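Local coordinates for protein lipocalin (Argas monolakensis, PDB 3BRN) that binds serotonin inside a lipocalin beta barrel and probably serves the tick as a scavenger of biogenic amines, at residues 58-63 / 69-74; 82-85 / 91-94; 96-101 / 105-110. All coordinates share one frame; numbering follows the deposited sequence.

Interaction 1. Residues 58-63 / 69-74; sequences FTYGKL and IQLTAT. With SRO (serotonin), chain C.
F58 and Y60 pair with A73 and L71 as hydrogen-bonded pairs of an antiparallel hairpin, whose two short strand segments run at 140°. F58 N donates to A73 O at 3.0 Å, and A73 N bonds back to F58 O. Y60 and L71 repeat the exchange, and L71 N reaches Y60 O at 2.7 Å. Between them lies the non-hydrogen-bonded pair T59 and T72, where T59 CA comes within 3.2 Å of L71 O in a CA-H...O contact.

L71 covers one face of the Y60 ring. CB of L71 lies 3.8 Å from the ring centroid, a CH-pi contact, and L71 CD1 reaches on towards the phenol OH. Y60 CG stands between the backbone N and the carbonyl carbon (chi1 73°), which brings the ring across to the partner strand. F58 has nearly the same chi1. Its CE1 meets A73 CB at 3.8 Å, while T74 O lies at the ring edge. The serotonin hydroxyl sits over one face of F58, with OH 3.5 Å from F58 CD2. On the opposite face, T59 CG2 packs on Q70 CB. This is a beta hairpin of the lipocalin barrel, with F58 in the wall of the serotonin pocket.

Interaction 2. Residues 82-85 / 91-94; sequences IEVT and LSGT. With SRO (serotonin), chain C.
V84 packs its side chain against the carbonyl of L91, while its backbone pairs with G93. V84 N donates to G93 O at 3.0 Å, and G93 N donates back to V84 O at 2.8 Å. Both bonds are nearly straight at the hydrogen. The donor of the first stands above the carbonyl plane of G93. G93 has a positive phi of 112°, a backbone shape that a residue with a side chain rarely takes.

All three side-chain carbons of V84 stay near the L91 carbonyl. CB lies 3.3 Å from L91 O. CG1, anti to the backbone N (chi1 167°), continues over the same carbonyl and meets S92 CA. It also packs loosely on L91 CB. CG2 keeps near L91 O too, but it turns to the serotonin ring, 3.8 Å from CH2. I82 adds a second methyl to this ring: its CG2 is 3.7 Å from the same CH2 atom. The two branched residues therefore present methyl groups to the benzene part of the indole.

E83 and T94 face each other on the opposite side of the sheet. The glutamate chain bends at chi2 and brings its carboxylate back over the partner strand. OE1 then approaches T94 OG1, but the modelled separation is too short for the details of this bond to be trusted. OE2 lies beside the backbone of G93.

S92 OG turns to A87 N, tying segment 91-94 back to the turn before helix 88-91. Strand 81-85 lies between strands 67-78 and 93-97. I82 also packs on A15 and V19 of helix 15-20, and L91 reaches F58 and Y60 of strand 55-64.

Interaction 3. Residues 96-101 / 105-110; sequences TVLFSD and CDVMRG. With SRO (serotonin), chain C.
L98 bulges out of its strand and lays its side chain across that of R109 at about a right angle. L98 CD2 sits over one face of the R109 guanidinium, 3.8 Å from NH2, while CD1 rests on the peptide that joins M108 to R109. On the side facing the ligand, V97 and M108 lie side by side. The sulfur nestles against the valine, with M108 SD 3.8 Å from V97 CG2. M108 bends at chi2 (-57°), and from the sulfur its CE leads on to the serotonin, 3.5 Å from CD1.

The bump at L98 is a classic beta bulge in the lipocalin barrel: L98 and F99 both face V107. V107 O accepts from L98 N at 2.8 Å and, over a longer bond, from F99 N. Beyond the bulge, F99 CB packs on V107 CB. The F99 ring fills the space among F9, F13 and helix 131-140, meeting F9 edge-to-face.

S100 OG donates to D106 OD1 at 2.6 Å, which probably helps fix the carboxylate. D106 OD2 accepts from the serotonin amine NZ at 2.8 Å. At the hairpin end, C105 N donates to D101 OD1, while D101 OD2 is held by S104 OG. C105 SG is bonded to C132 on helix 131-140.

Overall arrangement
The three contacts follow one another along the chain and belong to one curled antiparallel sheet around serotonin. Interaction 1 lies at its hydroxyl end, interaction 2 at its benzene part, and interaction 3 holds its amine and touches the indole at CD1. Interactions 1 and 2 have centres about 13 Å apart and touch. T74 N lies 3.0 Å from T85 O, a probable hydrogen bond, and F58 CE2 packs on L91 CD2. Interactions 2 and 3 share strand 93-97, with centres about 14 Å apart. They meet where I82 CD1 lies 3.6 Å from M108 CE. Interactions 1 and 3 do not touch: their nearest atoms are about 10 Å apart. S18 O also hydrogen-bonds serotonin.

Interaction 1. Residues 58-63 / 69-74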
ATOM      1  N   PHE A  58      13.411  -1.471   0.290  1.00 41.53           N
ATOM      2  CA  PHE A  58      12.488  -0.366   0.108  1.00 40.28           C
ATOM      3  C   PHE A  58      12.388   0.399   1.407  1.00 34.86           C
ATOM      4  O   PHE A  58      12.727  -0.123   2.469  1.00 37.24           O
ATOM      5  CB  PHE A  58      11.101  -0.850  -0.338  1.00 37.86           C
ATOM      6  CG  PHE A  58      10.323  -1.545   0.742  1.00 35.55           C
ATOM      7  CD1 PHE A  58      10.627  -2.845   1.101  1.00 31.08           C
ATOM      8  CD2 PHE A  58       9.286  -0.898   1.395  1.00 36.08           C
ATOM      9  CE1 PHE A  58       9.967  -3.460   2.128  1.00 32.27           C
ATOM     10  CE2 PHE A  58       8.603  -1.512   2.412  1.00 30.02           C
ATOM     11  CZ  PHE A  58       8.921  -2.814   2.766  1.00 39.92           C
ATOM     12  N   THR A  59      12.069   1.679   1.291  1.00 39.63           N
ATOM     13  CA  THR A  59      11.910   2.545   2.454  1.00 43.18           C
ATOM     14  C   THR A  59      10.441   2.597   2.860  1.00 42.11           C
ATOM     15  O   THR A  59       9.550   2.560   2.008  1.00 35.93           O
ATOM     16  CB  THR A  59      12.406   3.963   2.150  1.00 42.65           C
ATOM     17  OG1 THR A  59      13.769   3.908   1.699  1.00 47.57           O
ATOM     18  CG2 THR A  59      12.308   4.867   3.392  1.00 39.49           C
ATOM     19  N   TYR A  60      10.205   2.626   4.165  1.00 36.85           N
ATOM     20  CA  TYR A  60       8.866   2.757   4.713  1.00 36.66           C
ATOM     21  C   TYR A  60       8.942   3.600   5.971  1.00 37.40           C
ATOM     22  O   TYR A  60      10.037   3.892   6.482  1.00 40.17           O
ATOM     23  CB  TYR A  60       8.269   1.389   5.025  1.00 39.16           C
ATOM     24  CG  TYR A  60       8.864   0.716   6.233  1.00 48.47           C
ATOM     25  CD1 TYR A  60      10.014  -0.050   6.122  1.00 42.01           C
ATOM     26  CD2 TYR A  60       8.245   0.802   7.484  1.00 41.06           C
ATOM     27  CE1 TYR A  60      10.572  -0.664   7.226  1.00 43.38           C
ATOM     28  CE2 TYR A  60       8.789   0.172   8.592  1.00 44.90           C
ATOM     29  CZ  TYR A  60       9.960  -0.558   8.454  1.00 53.26           C
ATOM     30  OH  TYR A  60      10.507  -1.223   9.535  1.00 47.17           O
ATOM     31  N   GLY A  61       7.807   4.140   6.379  1.00 37.21           N
ATOM     32  CA  GLY A  61       7.824   5.047   7.504  1.00 35.57           C
ATOM     33  C   GLY A  61       6.462   5.475   7.970  1.00 37.14           C
ATOM     34  O   GLY A  61       5.450   4.837   7.686  1.00 37.94           O
ATOM     35  N   LYS A  62       6.456   6.577   8.695  1.00 38.23           N
ATOM     36  CA  LYS A  62       5.265   7.053   9.347  1.00 38.41           C
ATOM     37  C   LYS A  62       5.630   8.392   9.977  1.00 40.83           C
ATOM     38  O   LYS A  62       6.811   8.762  10.025  1.00 38.22           O
ATOM     39  CB  LYS A  62       4.862   6.057  10.429  1.00 39.37           C
ATOM     40  CG  LYS A  62       5.852   5.984  11.582  1.00 50.77           C
ATOM     41  CD  LYS A  62       5.294   5.148  12.714  1.00 67.11           C
ATOM     42  CE  LYS A  62       6.401   4.518  13.537  1.00 74.65           C
ATOM     43  NZ  LYS A  62       5.845   3.516  14.491  1.00 79.00           N
ATOM     44  N   LEU A  63       4.617   9.136  10.404  1.00 41.85           N
ATOM     45  CA  LEU A  63       4.827  10.436  11.025  1.00 40.84           C
ATOM     46  C   LEU A  63       5.304  10.282  12.460  1.00 46.99           C
ATOM     47  O   LEU A  63       4.771   9.476  13.227  1.00 38.07           O
ATOM     48  CB  LEU A  63       3.546  11.265  10.988  1.00 37.73           C
ATOM     49  CG  LEU A  63       3.633  12.651  11.626  1.00 37.12           C
ATOM     50  CD1 LEU A  63       4.720  13.459  10.929  1.00 39.89           C
ATOM     51  CD2 LEU A  63       2.286  13.347  11.541  1.00 34.72           C
ATOM     52  N   ILE A  69       9.639   9.629   9.259  1.00 45.53           N
ATOM     53  CA  ILE A  69      10.843   8.827   9.471  1.00 45.03           C
ATOM     54  C   ILE A  69      10.966   7.752   8.401  1.00 47.53           C
ATOM     55  O   ILE A  69       9.954   7.224   7.912  1.00 45.85           O
ATOM     56  CB  ILE A  69      10.868   8.146  10.854  1.00 47.60           C
ATOM     57  CG1 ILE A  69       9.735   7.128  10.962  1.00 49.88           C
ATOM     58  CG2 ILE A  69      10.856   9.190  11.985  1.00 54.40           C
ATOM     59  CD1 ILE A  69       9.906   6.120  12.083  1.00 66.22           C
ATOM     60  N   GLN A  70      12.206   7.424   8.047  1.00 44.86           N
ATOM     61  CA  GLN A  70      12.477   6.407   7.032  1.00 46.39           C
ATOM     62  C   GLN A  70      13.163   5.198   7.639  1.00 48.48           C
ATOM     63  O   GLN A  70      14.157   5.327   8.345  1.00 50.60           O
ATOM     64  CB  GLN A  70      13.361   6.974   5.930  1.00 45.15           C
ATOM     65  CG  GLN A  70      12.858   8.261   5.331  1.00 45.19           C
ATOM     66  CD  GLN A  70      13.802   8.801   4.285  1.00 56.77           C
ATOM     67  OE1 GLN A  70      14.697   7.946   3.806  1.00 64.29           O
ATOM     68  NE2 GLN A  70      13.749   9.980   3.928  1.00 64.88           N
ATOM     69  N   LEU A  71      12.616   4.022   7.367  1.00 44.00           N
ATOM     70  CA  LEU A  71      13.210   2.763   7.784  1.00 41.65           C
ATOM     71  C   LEU A  71      13.288   1.903   6.522  1.00 43.90           C
ATOM     72  O   LEU A  71      12.741   2.284   5.489  1.00 43.86           O
ATOM     73  CB  LEU A  71      12.326   2.086   8.835  1.00 42.18           C
ATOM     74  CG  LEU A  71      12.058   2.938  10.083  1.00 51.96           C
ATOM     75  CD1 LEU A  71      11.130   2.231  11.047  1.00 46.62           C
ATOM     76  CD2 LEU A  71      13.366   3.267  10.767  1.00 60.81           C
ATOM     77  N   THR A  72      14.114   0.864   6.542  1.00 47.07           N
ATOM     78  CA  THR A  72      14.247   0.018   5.364  1.00 47.03           C
ATOM     79  C   THR A  72      13.977  -1.429   5.698  1.00 42.32           C
ATOM     80  O   THR A  72      14.193  -1.876   6.829  1.00 43.34           O
ATOM     81  CB  THR A  72      15.640   0.127   4.668  1.00 50.78           C
ATOM     82  OG1 THR A  72      16.638  -0.490   5.488  1.00 56.47           O
ATOM     83  CG2 THR A  72      16.018   1.574   4.396  1.00 48.35           C
ATOM     84  N   ALA A  73      13.431  -2.139   4.714  1.00 40.71           N
ATOM     85  CA  ALA A  73      13.193  -3.560   4.824  1.00 33.71           C
ATOM     86  C   ALA A  73      13.324  -4.172   3.429  1.00 34.71           C
ATOM     87  O   ALA A  73      13.672  -3.482   2.465  1.00 39.57           O
ATOM     88  CB  ALA A  73      11.814  -3.822   5.397  1.00 40.13           C
ATOM     89  N   THR A  74      13.144  -5.478   3.354  1.00 34.21           N
ATOM     90  CA  THR A  74      13.229  -6.185   2.092  1.00 38.20           C
ATOM     91  C   THR A  74      11.830  -6.581   1.648  1.00 39.19           C
ATOM     92  O   THR A  74      10.974  -6.883   2.476  1.00 38.22           O
ATOM     93  CB  THR A  74      14.081  -7.441   2.246  1.00 39.93           C
ATOM     94  OG1 THR A  74      15.388  -7.053   2.671  1.00 39.22           O
ATOM     95  CG2 THR A  74      14.177  -8.239   0.905  1.00 31.14           C
TER
HETATM   96  OH  SRO C 158       7.034  -2.268  -0.963  1.00 30.72           O
HETATM   97  CZ3 SRO C 158       5.781  -2.511  -0.455  1.00 20.96           C
HETATM   98  CH2 SRO C 158       5.685  -3.389   0.622  1.00 22.30           C
HETATM   99  CZ2 SRO C 158       4.459  -3.587   1.262  1.00 29.99           C
HETATM  100  CE2 SRO C 158       3.358  -2.932   0.730  1.00 20.32           C
HETATM  101  NE1 SRO C 158       2.032  -2.918   1.021  1.00 19.00           N
HETATM  102  CD1 SRO C 158       1.398  -2.068   0.179  1.00 18.43           C
HETATM  103  CG  SRO C 158       2.336  -1.539  -0.709  1.00 20.61           C
HETATM  104  CD2 SRO C 158       3.559  -2.107  -0.363  1.00 25.20           C
HETATM  105  CE3 SRO C 158       4.727  -1.913  -0.924  1.00 28.32           C
HETATM  106  CB  SRO C 158       2.047  -0.582  -1.840  1.00 25.24           C
HETATM  107  CA  SRO C 158       2.291  -1.269  -3.198  1.00 24.56           C
HETATM  108  NZ  SRO C 158       2.164  -0.263  -4.258  1.00 24.95           N

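Interaction 2. Residues 82-85 / 91-94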
ATOM      1  N   ILE A  82       3.253  -9.916  -2.078  1.00 33.70           N
ATOM      2  CA  ILE A  82       4.308  -9.002  -1.636  1.00 42.82           C
ATOM      3  C   ILE A  82       4.774  -9.494  -0.272  1.00 43.85           C
ATOM      4  O   ILE A  82       4.000  -9.511   0.690  1.00 42.66           O
ATOM      5  CB  ILE A  82       3.790  -7.547  -1.488  1.00 42.56           C
ATOM      6  CG1 ILE A  82       3.350  -6.992  -2.849  1.00 32.43           C
ATOM      7  CG2 ILE A  82       4.875  -6.627  -0.869  1.00 36.68           C
ATOM      8  CD1 ILE A  82       2.578  -5.677  -2.747  1.00 40.87           C
ATOM      9  N   GLU A  83       5.976 -10.058  -0.241  1.00 39.83           N
ATOM     10  CA  GLU A  83       6.509 -10.654   0.981  1.00 42.52           C
ATOM     11  C   GLU A  83       7.547  -9.744   1.606  1.00 40.29           C
ATOM     12  O   GLU A  83       8.561  -9.433   0.984  1.00 35.49           O
ATOM     13  CB  GLU A  83       7.129 -12.020   0.684  1.00 47.25           C
ATOM     14  CG  GLU A  83       7.734 -12.685   1.913  1.00 57.39           C
ATOM     15  CD  GLU A  83       6.686 -13.085   2.940  1.00 59.53           C
ATOM     16  OE1 GLU A  83       5.590 -13.515   2.529  1.00 70.20           O
ATOM     17  OE2 GLU A  83       6.973 -13.000   4.152  1.00 66.17           O
ATOM     18  N   VAL A  84       7.268  -9.278   2.820  1.00 39.48           N
ATOM     19  CA  VAL A  84       8.121  -8.309   3.471  1.00 37.83           C
ATOM     20  C   VAL A  84       8.872  -8.959   4.636  1.00 42.56           C
ATOM     21  O   VAL A  84       8.317  -9.817   5.337  1.00 37.98           O
ATOM     22  CB  VAL A  84       7.326  -7.076   3.978  1.00 44.78           C
ATOM     23  CG1 VAL A  84       8.179  -6.247   4.922  1.00 43.70           C
ATOM     24  CG2 VAL A  84       6.864  -6.229   2.810  1.00 38.99           C
ATOM     25  N   THR A  85      10.181  -8.713   4.673  1.00 43.21           N
ATOM     26  CA  THR A  85      11.052  -9.235   5.732  1.00 45.03           C
ATOM     27  C   THR A  85      11.881  -8.101   6.330  1.00 40.39           C
ATOM     28  O   THR A  85      12.429  -7.268   5.603  1.00 41.54           O
ATOM     29  CB  THR A  85      12.006 -10.346   5.190  1.00 44.23           C
ATOM     30  OG1 THR A  85      12.474  -9.989   3.889  1.00 47.04           O
ATOM     31  CG2 THR A  85      11.291 -11.642   5.075  1.00 39.08           C
ATOM     32  N   LEU A  91       4.597  -4.407   9.083  1.00 62.34           N
ATOM     33  CA  LEU A  91       4.595  -4.636   7.649  1.00 55.80           C
ATOM     34  C   LEU A  91       5.153  -6.000   7.237  1.00 51.40           C
ATOM     35  O   LEU A  91       4.914  -6.459   6.117  1.00 45.18           O
ATOM     36  CB  LEU A  91       5.348  -3.498   6.960  1.00 55.50           C
ATOM     37  CG  LEU A  91       5.010  -3.108   5.527  1.00 59.87           C
ATOM     38  CD1 LEU A  91       3.508  -2.871   5.360  1.00 55.80           C
ATOM     39  CD2 LEU A  91       5.812  -1.860   5.173  1.00 55.48           C
ATOM     40  N   SER A  92       5.838  -6.680   8.155  1.00 50.79           N
ATOM     41  CA  SER A  92       6.484  -7.951   7.817  1.00 45.92           C
ATOM     42  C   SER A  92       5.486  -9.074   7.597  1.00 40.10           C
ATOM     43  O   SER A  92       4.429  -9.121   8.226  1.00 43.22           O
ATOM     44  CB  SER A  92       7.531  -8.346   8.868  1.00 49.13           C
ATOM     45  OG  SER A  92       8.593  -7.402   8.888  1.00 48.23           O
ATOM     46  N   GLY A  93       5.792  -9.951   6.646  1.00 39.04           N
ATOM     47  CA  GLY A  93       4.899 -11.040   6.316  1.00 34.82           C
ATOM     48  C   GLY A  93       4.305 -10.865   4.926  1.00 38.08           C
ATOM     49  O   GLY A  93       4.712  -9.975   4.172  1.00 39.62           O
ATOM     50  N   THR A  94       3.256 -11.620   4.643  1.00 35.89           N
ATOM     51  CA  THR A  94       2.734 -11.695   3.283  1.00 41.48           C
ATOM     52  C   THR A  94       1.543 -10.762   3.039  1.00 39.25           C
ATOM     53  O   THR A  94       0.488 -10.893   3.653  1.00 38.57           O
ATOM     54  CB  THR A  94       2.354 -13.140   2.922  1.00 43.63           C
ATOM     55  OG1 THR A  94       3.455 -14.003   3.231  1.00 49.98           O
ATOM     56  CG2 THR A  94       2.026 -13.259   1.433  1.00 42.20           C
TER
HETATM   57  OH  SRO C 158       7.034  -2.268  -0.963  1.00 30.72           O
HETATM   58  CZ3 SRO C 158       5.781  -2.511  -0.455  1.00 20.96           C
HETATM   59  CH2 SRO C 158       5.685  -3.389   0.622  1.00 22.30           C
HETATM   60  CZ2 SRO C 158       4.459  -3.587   1.262  1.00 29.99           C
HETATM   61  CE2 SRO C 158       3.358  -2.932   0.730  1.00 20.32           C
HETATM   62  NE1 SRO C 158       2.032  -2.918   1.021  1.00 19.00           N
HETATM   63  CD1 SRO C 158       1.398  -2.068   0.179  1.00 18.43           C
HETATM   64  CG  SRO C 158       2.336  -1.539  -0.709  1.00 20.61           C
HETATM   65  CD2 SRO C 158       3.559  -2.107  -0.363  1.00 25.20           C
HETATM   66  CE3 SRO C 158       4.727  -1.913  -0.924  1.00 28.32           C
HETATM   67  CB  SRO C 158       2.047  -0.582  -1.840  1.00 25.24           C
HETATM   68  CA  SRO C 158       2.291  -1.269  -3.198  1.00 24.56           C
HETATM   69  NZ  SRO C 158       2.164  -0.263  -4.258  1.00 24.95           N

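Interaction 3. Residues 96-101 / 105-110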
ATOM      1  N   THR A  96      -1.130  -9.576   0.096  1.00 32.58           N
ATOM      2  CA  THR A  96      -1.654 -10.058  -1.180  1.00 32.38           C
ATOM      3  C   THR A  96      -2.340  -8.903  -1.911  1.00 31.66           C
ATOM      4  O   THR A  96      -3.177  -8.217  -1.340  1.00 27.95           O
ATOM      5  CB  THR A  96      -2.699 -11.202  -0.985  1.00 33.23           C
ATOM      6  OG1 THR A  96      -2.125 -12.239  -0.190  1.00 46.30           O
ATOM      7  CG2 THR A  96      -3.153 -11.796  -2.330  1.00 27.74           C
ATOM      8  N   VAL A  97      -2.043  -8.758  -3.193  1.00 26.46           N
ATOM      9  CA  VAL A  97      -2.692  -7.723  -3.990  1.00 29.63           C
ATOM     10  C   VAL A  97      -4.049  -8.227  -4.482  1.00 28.82           C
ATOM     11  O   VAL A  97      -4.100  -9.161  -5.263  1.00 28.91           O
ATOM     12  CB  VAL A  97      -1.829  -7.298  -5.179  1.00 28.13           C
ATOM     13  CG1 VAL A  97      -2.434  -6.067  -5.846  1.00 33.36           C
ATOM     14  CG2 VAL A  97      -0.386  -7.021  -4.722  1.00 28.26           C
ATOM     15  N   LEU A  98      -5.137  -7.657  -3.967  1.00 26.84           N
ATOM     16  CA  LEU A  98      -6.478  -8.091  -4.371  1.00 31.73           C
ATOM     17  C   LEU A  98      -6.896  -7.326  -5.613  1.00 28.88           C
ATOM     18  O   LEU A  98      -7.742  -7.772  -6.367  1.00 27.82           O
ATOM     19  CB  LEU A  98      -7.478  -7.838  -3.243  1.00 29.39           C
ATOM     20  CG  LEU A  98      -7.094  -8.491  -1.912  1.00 34.54           C
ATOM     21  CD1 LEU A  98      -8.176  -8.179  -0.913  1.00 31.12           C
ATOM     22  CD2 LEU A  98      -6.916 -10.009  -2.111  1.00 29.86           C
ATOM     23  N   PHE A  99      -6.391  -6.104  -5.736  1.00 27.55           N
ATOM     24  CA  PHE A  99      -6.656  -5.279  -6.901  1.00 30.47           C
ATOM     25  C   PHE A  99      -5.643  -4.148  -7.001  1.00 29.48           C
ATOM     26  O   PHE A  99      -5.169  -3.639  -6.001  1.00 29.54           O
ATOM     27  CB  PHE A  99      -8.084  -4.715  -6.858  1.00 30.48           C
ATOM     28  CG  PHE A  99      -8.373  -3.707  -7.937  1.00 32.40           C
ATOM     29  CD1 PHE A  99      -8.827  -4.112  -9.184  1.00 35.21           C
ATOM     30  CD2 PHE A  99      -8.201  -2.354  -7.698  1.00 37.20           C
ATOM     31  CE1 PHE A  99      -9.077  -3.184 -10.187  1.00 37.45           C
ATOM     32  CE2 PHE A  99      -8.428  -1.428  -8.701  1.00 38.39           C
ATOM     33  CZ  PHE A  99      -8.890  -1.843  -9.937  1.00 36.86           C
ATOM     34  N   SER A 100      -5.306  -3.741  -8.220  1.00 34.25           N
ATOM     35  CA  SER A 100      -4.408  -2.602  -8.378  1.00 29.04           C
ATOM     36  C   SER A 100      -4.572  -2.059  -9.779  1.00 32.84           C
ATOM     37  O   SER A 100      -4.991  -2.795 -10.667  1.00 32.10           O
ATOM     38  CB  SER A 100      -2.963  -3.049  -8.176  1.00 28.65           C
ATOM     39  OG  SER A 100      -2.083  -1.939  -8.215  1.00 28.90           O
ATOM     40  N   ASP A 101      -4.337  -0.760  -9.954  1.00 34.76           N
ATOM     41  CA  ASP A 101      -4.302  -0.173 -11.292  1.00 42.41           C
ATOM     42  C   ASP A 101      -2.859   0.134 -11.696  1.00 33.97           C
ATOM     43  O   ASP A 101      -2.597   0.685 -12.762  1.00 38.78           O
ATOM     44  CB  ASP A 101      -5.192   1.074 -11.379  1.00 42.46           C
ATOM     45  CG  ASP A 101      -4.666   2.233 -10.551  1.00 47.16           C
ATOM     46  OD1 ASP A 101      -3.645   2.068  -9.847  1.00 40.42           O
ATOM     47  OD2 ASP A 101      -5.280   3.317 -10.618  1.00 46.72           O
ATOM     48  N   CYS A 105      -3.364   3.429  -6.972  1.00 40.10           N
ATOM     49  CA  CYS A 105      -3.930   2.805  -5.778  1.00 36.98           C
ATOM     50  C   CYS A 105      -3.894   1.281  -5.815  1.00 33.60           C
ATOM     51  O   CYS A 105      -3.863   0.674  -6.886  1.00 36.62           O
ATOM     52  CB  CYS A 105      -5.362   3.307  -5.545  1.00 38.05           C
ATOM     53  SG  CYS A 105      -6.512   2.832  -6.854  1.00 55.53           S
ATOM     54  N   ASP A 106      -3.914   0.653  -4.653  1.00 29.58           N
ATOM     55  CA  ASP A 106      -3.953  -0.781  -4.513  1.00 26.71           C
ATOM     56  C   ASP A 106      -4.958  -1.146  -3.450  1.00 25.11           C
ATOM     57  O   ASP A 106      -5.118  -0.419  -2.504  1.00 31.19           O
ATOM     58  CB  ASP A 106      -2.639  -1.328  -4.009  1.00 30.37           C
ATOM     59  CG  ASP A 106      -1.462  -0.809  -4.736  1.00 36.29           C
ATOM     60  OD1 ASP A 106      -1.308  -1.085  -5.910  1.00 35.89           O
ATOM     61  OD2 ASP A 106      -0.653  -0.182  -4.093  1.00 41.33           O
ATOM     62  N   VAL A 107      -5.567  -2.309  -3.554  1.00 27.07           N
ATOM     63  CA  VAL A 107      -6.269  -2.892  -2.415  1.00 24.89           C
ATOM     64  C   VAL A 107      -5.579  -4.209  -2.051  1.00 28.57           C
ATOM     65  O   VAL A 107      -5.392  -5.061  -2.906  1.00 28.50           O
ATOM     66  CB  VAL A 107      -7.739  -3.158  -2.765  1.00 24.81           C
ATOM     67  CG1 VAL A 107      -8.446  -3.879  -1.581  1.00 23.99           C
ATOM     68  CG2 VAL A 107      -8.417  -1.826  -3.130  1.00 25.77           C
ATOM     69  N   MET A 108      -5.234  -4.370  -0.776  1.00 25.26           N
ATOM     70  CA  MET A 108      -4.449  -5.501  -0.325  1.00 28.70           C
ATOM     71  C   MET A 108      -5.218  -6.268   0.746  1.00 26.76           C
ATOM     72  O   MET A 108      -6.031  -5.691   1.486  1.00 28.04           O
ATOM     73  CB  MET A 108      -3.156  -5.002   0.354  1.00 29.02           C
ATOM     74  CG  MET A 108      -2.293  -4.056  -0.467  1.00 33.17           C
ATOM     75  SD  MET A 108      -1.776  -4.735  -2.039  1.00 33.06           S
ATOM     76  CE  MET A 108      -0.378  -3.655  -2.380  1.00 41.29           C
ATOM     77  N   ARG A 109      -4.796  -7.511   0.951  1.00 28.32           N
ATOM     78  CA  ARG A 109      -5.028  -8.178   2.232  1.00 29.08           C
ATOM     79  C   ARG A 109      -3.665  -8.154   2.948  1.00 29.82           C
ATOM     80  O   ARG A 109      -2.697  -8.677   2.425  1.00 36.69           O
ATOM     81  CB  ARG A 109      -5.480  -9.626   2.031  1.00 33.70           C
ATOM     82  CG  ARG A 109      -5.860 -10.325   3.346  1.00 33.93           C
ATOM     83  CD  ARG A 109      -6.314 -11.777   3.115  1.00 37.96           C
ATOM     84  NE  ARG A 109      -7.522 -11.818   2.297  1.00 48.48           N
ATOM     85  CZ  ARG A 109      -7.599 -12.333   1.072  1.00 60.01           C
ATOM     86  NH1 ARG A 109      -6.574 -12.999   0.547  1.00 61.20           N
ATOM     87  NH2 ARG A 109      -8.728 -12.210   0.387  1.00 53.53           N
ATOM     88  N   GLY A 110      -3.581  -7.470   4.085  1.00 37.42           N
ATOM     89  CA  GLY A 110      -2.323  -7.363   4.848  1.00 35.47           C
ATOM     90  C   GLY A 110      -1.984  -8.656   5.571  1.00 35.90           C
ATOM     91  O   GLY A 110      -2.770  -9.602   5.564  1.00 30.85           O
TER
HETATM   92  OH  SRO C 158       7.034  -2.268  -0.963  1.00 30.72           O
HETATM   93  CZ3 SRO C 158       5.781  -2.511  -0.455  1.00 20.96           C
HETATM   94  CH2 SRO C 158       5.685  -3.389   0.622  1.00 22.30           C
HETATM   95  CZ2 SRO C 158       4.459  -3.587   1.262  1.00 29.99           C
HETATM   96  CE2 SRO C 158       3.358  -2.932   0.730  1.00 20.32           C
HETATM   97  NE1 SRO C 158       2.032  -2.918   1.021  1.00 19.00           N
HETATM   98  CD1 SRO C 158       1.398  -2.068   0.179  1.00 18.43           C
HETATM   99  CG  SRO C 158       2.336  -1.539  -0.709  1.00 20.61           C
HETATM  100  CD2 SRO C 158       3.559  -2.107  -0.363  1.00 25.20           C
HETATM  101  CE3 SRO C 158       4.727  -1.913  -0.924  1.00 28.32           C
HETATM  102  CB  SRO C 158       2.047  -0.582  -1.840  1.00 25.24           C
HETATM  103  CA  SRO C 158       2.291  -1.269  -3.198  1.00 24.56           C
HETATM  104  NZ  SRO C 158       2.164  -0.263  -4.258  1.00 24.95           N
HETATM  105  O   HOH W   1      -1.838 -11.676   2.565  1.00 35.97           O